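Local coordinates for protein CG8862 (Drosophila melanogaster, PDB 3ISM) that probably cleaves DNA and RNA as a magnesium-dependent mitochondrial endonuclease of the non-specific nuclease family, endonuclease G, at residues R34-R45 and D78-S87. Sequence-based numbering, arbitrary orientation.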
loop_
_atom_site.group_PDB
_atom_site.type_symbol
_atom_site.label_atom_id
_atom_site.label_comp_id
_atom_site.label_asym_id
_atom_site.label_seq_id
_atom_site.Cartn_x
_atom_site.Cartn_y
_atom_site.Cartn_z
ATOM N N ARG B 34 16.956 -6.917 -2.578
ATOM C CA ARG B 34 18.365 -6.549 -2.584
ATOM C C ARG B 34 19.122 -7.266 -1.476
ATOM O O ARG B 34 18.610 -7.449 -0.376
ATOM C CB ARG B 34 18.520 -5.038 -2.425
ATOM C CG ARG B 34 18.267 -4.235 -3.709
ATOM C CD ARG B 34 18.340 -2.727 -3.467
ATOM N NE ARG B 34 19.671 -2.305 -3.032
ATOM C CZ ARG B 34 20.001 -2.009 -1.775
ATOM N NH1 ARG B 34 19.094 -2.071 -0.807
ATOM N NH2 ARG B 34 21.241 -1.636 -1.485
ATOM N N SER B 35 20.345 -7.674 -1.773
ATOM C CA SER B 35 21.158 -8.426 -0.827
ATOM C C SER B 35 22.294 -7.573 -0.289
ATOM O O SER B 35 22.978 -6.906 -1.053
ATOM C CB SER B 35 21.741 -9.672 -1.504
ATOM O OG SER B 35 20.736 -10.428 -2.157
ATOM N N HIS B 36 22.485 -7.603 1.020
ATOM C CA HIS B 36 23.679 -7.044 1.611
ATOM C C HIS B 36 24.536 -8.225 2.064
ATOM O O HIS B 36 24.205 -9.385 1.787
ATOM C CB HIS B 36 23.333 -6.058 2.737
ATOM C CG HIS B 36 22.635 -4.831 2.244
ATOM N ND1 HIS B 36 23.314 -3.716 1.798
ATOM C CD2 HIS B 36 21.318 -4.568 2.061
ATOM C CE1 HIS B 36 22.446 -2.807 1.390
ATOM N NE2 HIS B 36 21.227 -3.302 1.531
ATOM N N SER B 37 25.644 -7.932 2.724
ATOM C CA SER B 37 26.562 -8.955 3.180
ATOM C C SER B 37 25.992 -9.923 4.213
ATOM O O SER B 37 26.449 -11.062 4.293
ATOM C CB SER B 37 27.824 -8.314 3.739
ATOM O OG SER B 37 28.380 -7.392 2.816
ATOM N N ASP B 38 25.022 -9.483 5.011
ATOM C CA ASP B 38 24.513 -10.327 6.103
ATOM C C ASP B 38 23.018 -10.162 6.365
ATOM O O ASP B 38 22.507 -10.642 7.374
ATOM C CB ASP B 38 25.319 -10.111 7.395
ATOM C CG ASP B 38 25.212 -11.293 8.370
ATOM O OD1 ASP B 38 25.274 -12.458 7.919
ATOM O OD2 ASP B 38 25.087 -11.057 9.599
ATOM N N TYR B 39 22.316 -9.490 5.457
ATOM C CA TYR B 39 20.849 -9.488 5.471
ATOM C C TYR B 39 20.286 -9.315 4.068
ATOM O O TYR B 39 21.021 -8.979 3.136
ATOM C CB TYR B 39 20.268 -8.455 6.452
ATOM C CG TYR B 39 20.415 -6.984 6.088
ATOM C CD1 TYR B 39 19.322 -6.254 5.635
ATOM C CD2 TYR B 39 21.622 -6.311 6.256
ATOM C CE1 TYR B 39 19.433 -4.909 5.334
ATOM C CE2 TYR B 39 21.739 -4.959 5.962
ATOM C CZ TYR B 39 20.645 -4.267 5.504
ATOM O OH TYR B 39 20.741 -2.920 5.199
ATOM N N VAL B 40 18.995 -9.590 3.924
ATOM C CA VAL B 40 18.302 -9.449 2.645
ATOM C C VAL B 40 17.170 -8.432 2.813
ATOM O O VAL B 40 16.521 -8.392 3.855
ATOM C CB VAL B 40 17.779 -10.818 2.113
ATOM C CG1 VAL B 40 17.080 -10.659 0.770
ATOM C CG2 VAL B 40 18.931 -11.816 1.972
ATOM N N LEU B 41 16.959 -7.601 1.799
ATOM C CA LEU B 41 15.995 -6.511 1.883
ATOM C C LEU B 41 15.088 -6.456 0.660
ATOM O O LEU B 41 15.575 -6.458 -0.461
ATOM C CB LEU B 41 16.744 -5.185 2.034
ATOM C CG LEU B 41 15.927 -3.885 2.115
ATOM C CD1 LEU B 41 16.418 -3.087 3.313
ATOM C CD2 LEU B 41 16.073 -3.062 0.868
ATOM N N SER B 42 13.776 -6.386 0.884
ATOM C CA SER B 42 12.830 -6.074 -0.175
ATOM C C SER B 42 12.380 -4.638 0.060
ATOM O O SER B 42 11.905 -4.313 1.145
ATOM C CB SER B 42 11.651 -7.035 -0.144
ATOM O OG SER B 42 10.550 -6.591 -0.931
ATOM N N TYR B 43 12.589 -3.773 -0.939
ATOM C CA TYR B 43 12.350 -2.337 -0.770
ATOM C C TYR B 43 11.009 -1.924 -1.370
ATOM O O TYR B 43 10.687 -2.290 -2.516
ATOM C CB TYR B 43 13.463 -1.512 -1.423
ATOM C CG TYR B 43 13.418 -0.042 -1.063
ATOM C CD1 TYR B 43 13.623 0.380 0.260
ATOM C CD2 TYR B 43 13.152 0.929 -2.033
ATOM C CE1 TYR B 43 13.581 1.743 0.597
ATOM C CE2 TYR B 43 13.104 2.292 -1.709
ATOM C CZ TYR B 43 13.328 2.686 -0.387
ATOM O OH TYR B 43 13.312 4.022 -0.052
ATOM N N ASP B 44 10.243 -1.163 -0.601
ATOM C CA ASP B 44 8.951 -0.653 -1.061
ATOM C C ASP B 44 9.175 0.761 -1.610
ATOM O O ASP B 44 9.255 1.720 -0.842
ATOM C CB ASP B 44 7.956 -0.655 0.106
ATOM C CG ASP B 44 6.551 -0.232 -0.299
ATOM O OD1 ASP B 44 6.367 0.226 -1.443
ATOM O OD2 ASP B 44 5.622 -0.378 0.533
ATOM N N ARG B 45 9.320 0.866 -2.934
ATOM C CA ARG B 45 9.589 2.147 -3.603
ATOM C C ARG B 45 8.491 3.205 -3.427
ATOM O O ARG B 45 8.781 4.396 -3.439
ATOM C CB ARG B 45 9.872 1.942 -5.086
ATOM C CG ARG B 45 11.214 1.264 -5.346
ATOM C CD ARG B 45 11.422 0.997 -6.827
ATOM N NE ARG B 45 10.474 0.017 -7.356
ATOM C CZ ARG B 45 10.290 -0.215 -8.660
ATOM N NH1 ARG B 45 10.967 0.478 -9.569
ATOM N NH2 ARG B 45 9.432 -1.144 -9.055
ATOM N N ASP B 78 20.820 5.392 0.209
ATOM C CA ASP B 78 21.181 4.204 -0.566
ATOM C C ASP B 78 21.187 4.540 -2.071
ATOM O O ASP B 78 20.125 4.715 -2.688
ATOM C CB ASP B 78 20.192 3.071 -0.265
ATOM C CG ASP B 78 20.578 1.760 -0.939
ATOM O OD1 ASP B 78 21.462 1.761 -1.825
ATOM O OD2 ASP B 78 19.992 0.722 -0.568
ATOM N N GLU B 79 22.385 4.588 -2.644
ATOM C CA GLU B 79 22.589 5.038 -4.018
ATOM C C GLU B 79 22.244 3.961 -5.032
ATOM O O GLU B 79 22.183 4.220 -6.232
ATOM C CB GLU B 79 24.035 5.512 -4.215
ATOM C CG GLU B 79 24.307 6.885 -3.626
ATOM C CD GLU B 79 25.779 7.159 -3.402
ATOM O OE1 GLU B 79 26.616 6.287 -3.728
ATOM O OE2 GLU B 79 26.102 8.249 -2.883
ATOM N N SER B 80 22.023 2.744 -4.558
ATOM C CA SER B 80 21.565 1.699 -5.462
ATOM C C SER B 80 20.049 1.795 -5.698
ATOM O O SER B 80 19.517 1.052 -6.526
ATOM C CB SER B 80 21.933 0.322 -4.929
ATOM O OG SER B 80 21.072 -0.026 -3.868
ATOM N N ILE B 81 19.362 2.701 -4.986
ATOM C CA ILE B 81 17.920 2.973 -5.223
ATOM C C ILE B 81 17.778 4.191 -6.157
ATOM O O ILE B 81 18.492 5.194 -5.989
ATOM C CB ILE B 81 17.130 3.287 -3.905
ATOM C CG1 ILE B 81 17.385 2.245 -2.792
ATOM C CG2 ILE B 81 15.633 3.443 -4.173
ATOM C CD1 ILE B 81 16.848 0.882 -3.086
ATOM N N HIS B 82 16.874 4.103 -7.136
ATOM C CA HIS B 82 16.596 5.219 -8.058
ATOM C C HIS B 82 16.255 6.471 -7.220
ATOM O O HIS B 82 15.533 6.362 -6.229
ATOM C CB HIS B 82 15.437 4.826 -9.013
ATOM C CG HIS B 82 15.159 5.825 -10.103
ATOM N ND1 HIS B 82 14.502 7.018 -9.877
ATOM C CD2 HIS B 82 15.437 5.798 -11.430
ATOM C CE1 HIS B 82 14.411 7.693 -11.010
ATOM N NE2 HIS B 82 14.967 6.975 -11.969
ATOM N N PRO B 83 16.800 7.649 -7.592
ATOM C CA PRO B 83 16.575 8.891 -6.826
ATOM C C PRO B 83 15.111 9.227 -6.483
ATOM O O PRO B 83 14.862 9.840 -5.435
ATOM C CB PRO B 83 17.203 9.973 -7.709
ATOM C CG PRO B 83 18.287 9.246 -8.447
ATOM C CD PRO B 83 17.707 7.874 -8.733
ATOM N N PHE B 84 14.160 8.787 -7.310
ATOM C CA PHE B 84 12.733 9.071 -7.074
ATOM C C PHE B 84 12.245 8.384 -5.827
ATOM O O PHE B 84 11.294 8.834 -5.206
ATOM C CB PHE B 84 11.856 8.557 -8.231
ATOM C CG PHE B 84 11.908 9.402 -9.483
ATOM C CD1 PHE B 84 12.792 10.475 -9.606
ATOM C CD2 PHE B 84 11.104 9.072 -10.565
ATOM C CE1 PHE B 84 12.841 11.234 -10.791
ATOM C CE2 PHE B 84 11.141 9.795 -11.734
ATOM C CZ PHE B 84 12.010 10.889 -11.858
ATOM N N PHE B 85 12.880 7.268 -5.461
ATOM C CA PHE B 85 12.318 6.417 -4.395
ATOM C C PHE B 85 13.190 6.306 -3.146
ATOM O O PHE B 85 12.913 5.478 -2.280
ATOM C CB PHE B 85 12.005 5.016 -4.939
ATOM C CG PHE B 85 11.387 5.027 -6.311
ATOM C CD1 PHE B 85 10.165 5.665 -6.538
ATOM C CD2 PHE B 85 12.030 4.406 -7.375
ATOM C CE1 PHE B 85 9.601 5.695 -7.817
ATOM C CE2 PHE B 85 11.466 4.422 -8.662
ATOM C CZ PHE B 85 10.256 5.066 -8.880
ATOM N N ARG B 86 14.228 7.141 -3.063
ATOM C CA ARG B 86 15.136 7.151 -1.909
ATOM C C ARG B 86 14.613 7.985 -0.766
ATOM O O ARG B 86 14.251 9.143 -0.968
ATOM C CB ARG B 86 16.445 7.793 -2.281
ATOM C CG ARG B 86 17.462 6.884 -2.839
ATOM C CD ARG B 86 18.651 7.698 -3.293
ATOM N NE ARG B 86 19.152 7.175 -4.554
ATOM C CZ ARG B 86 20.115 7.735 -5.268
ATOM N NH1 ARG B 86 20.703 8.845 -4.844
ATOM N NH2 ARG B 86 20.495 7.159 -6.400
ATOM N N SER B 87 14.613 7.434 0.439
ATOM C CA SER B 87 14.503 8.292 1.616
ATOM C C SER B 87 15.841 8.995 1.877
ATOM O O SER B 87 16.929 8.466 1.551
ATOM C CB SER B 87 14.038 7.521 2.850
ATOM O OG SER B 87 14.871 6.398 3.095
HETATM O O HOH W 1 15.718 4.804 1.134
#
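Arg-34 and Tyr-43, on the paired antiparallel strands of a beta-hairpin, reach to the irregular loop 78-87, whose backbone nears the hairpin most closely where the CA atoms of Arg-45 and Phe-85 lie 5.1 Å apart. The hairpin forms one edge of the central sheet of this His-Me finger nuclease, and the loop packs against side chains on one side of it. Bent at chi3 (63°) in the conformer described, the Arg-34 side chain sets one guanidinium face against Asp-78 OD2, a salt bridge of 2.8 Å between Arg-34 NH2 and Asp-78 OD2, the guanidinium and carboxylate planes 65° apart. The same OD2 is also hydrogen-bonded to Ser-122 OG, while OD1 closes an Asx turn by accepting Ser-80 N (3.0 Å) and also takes the Ser-80 hydroxyl. With an alanine at Asp-78, the Arg-34 charge would probably lose its mate and the Asx turn its acceptor. Ile-81 CD1 makes a CH-pi contact over the Tyr-43 ring face, 4.2 Å from its centroid, and Arg-45 CB a like one over Phe-85; Arg-45 NH2 is hydrogen-bonded to Pro-28 O of the second subunit. Tyr-43 OH donates to Phe-85 O (2.7 Å), in the carbonyl plane, and accepts from a water, 2.8 Å away, that in turn receives Ser-87 N at 2.9 Å.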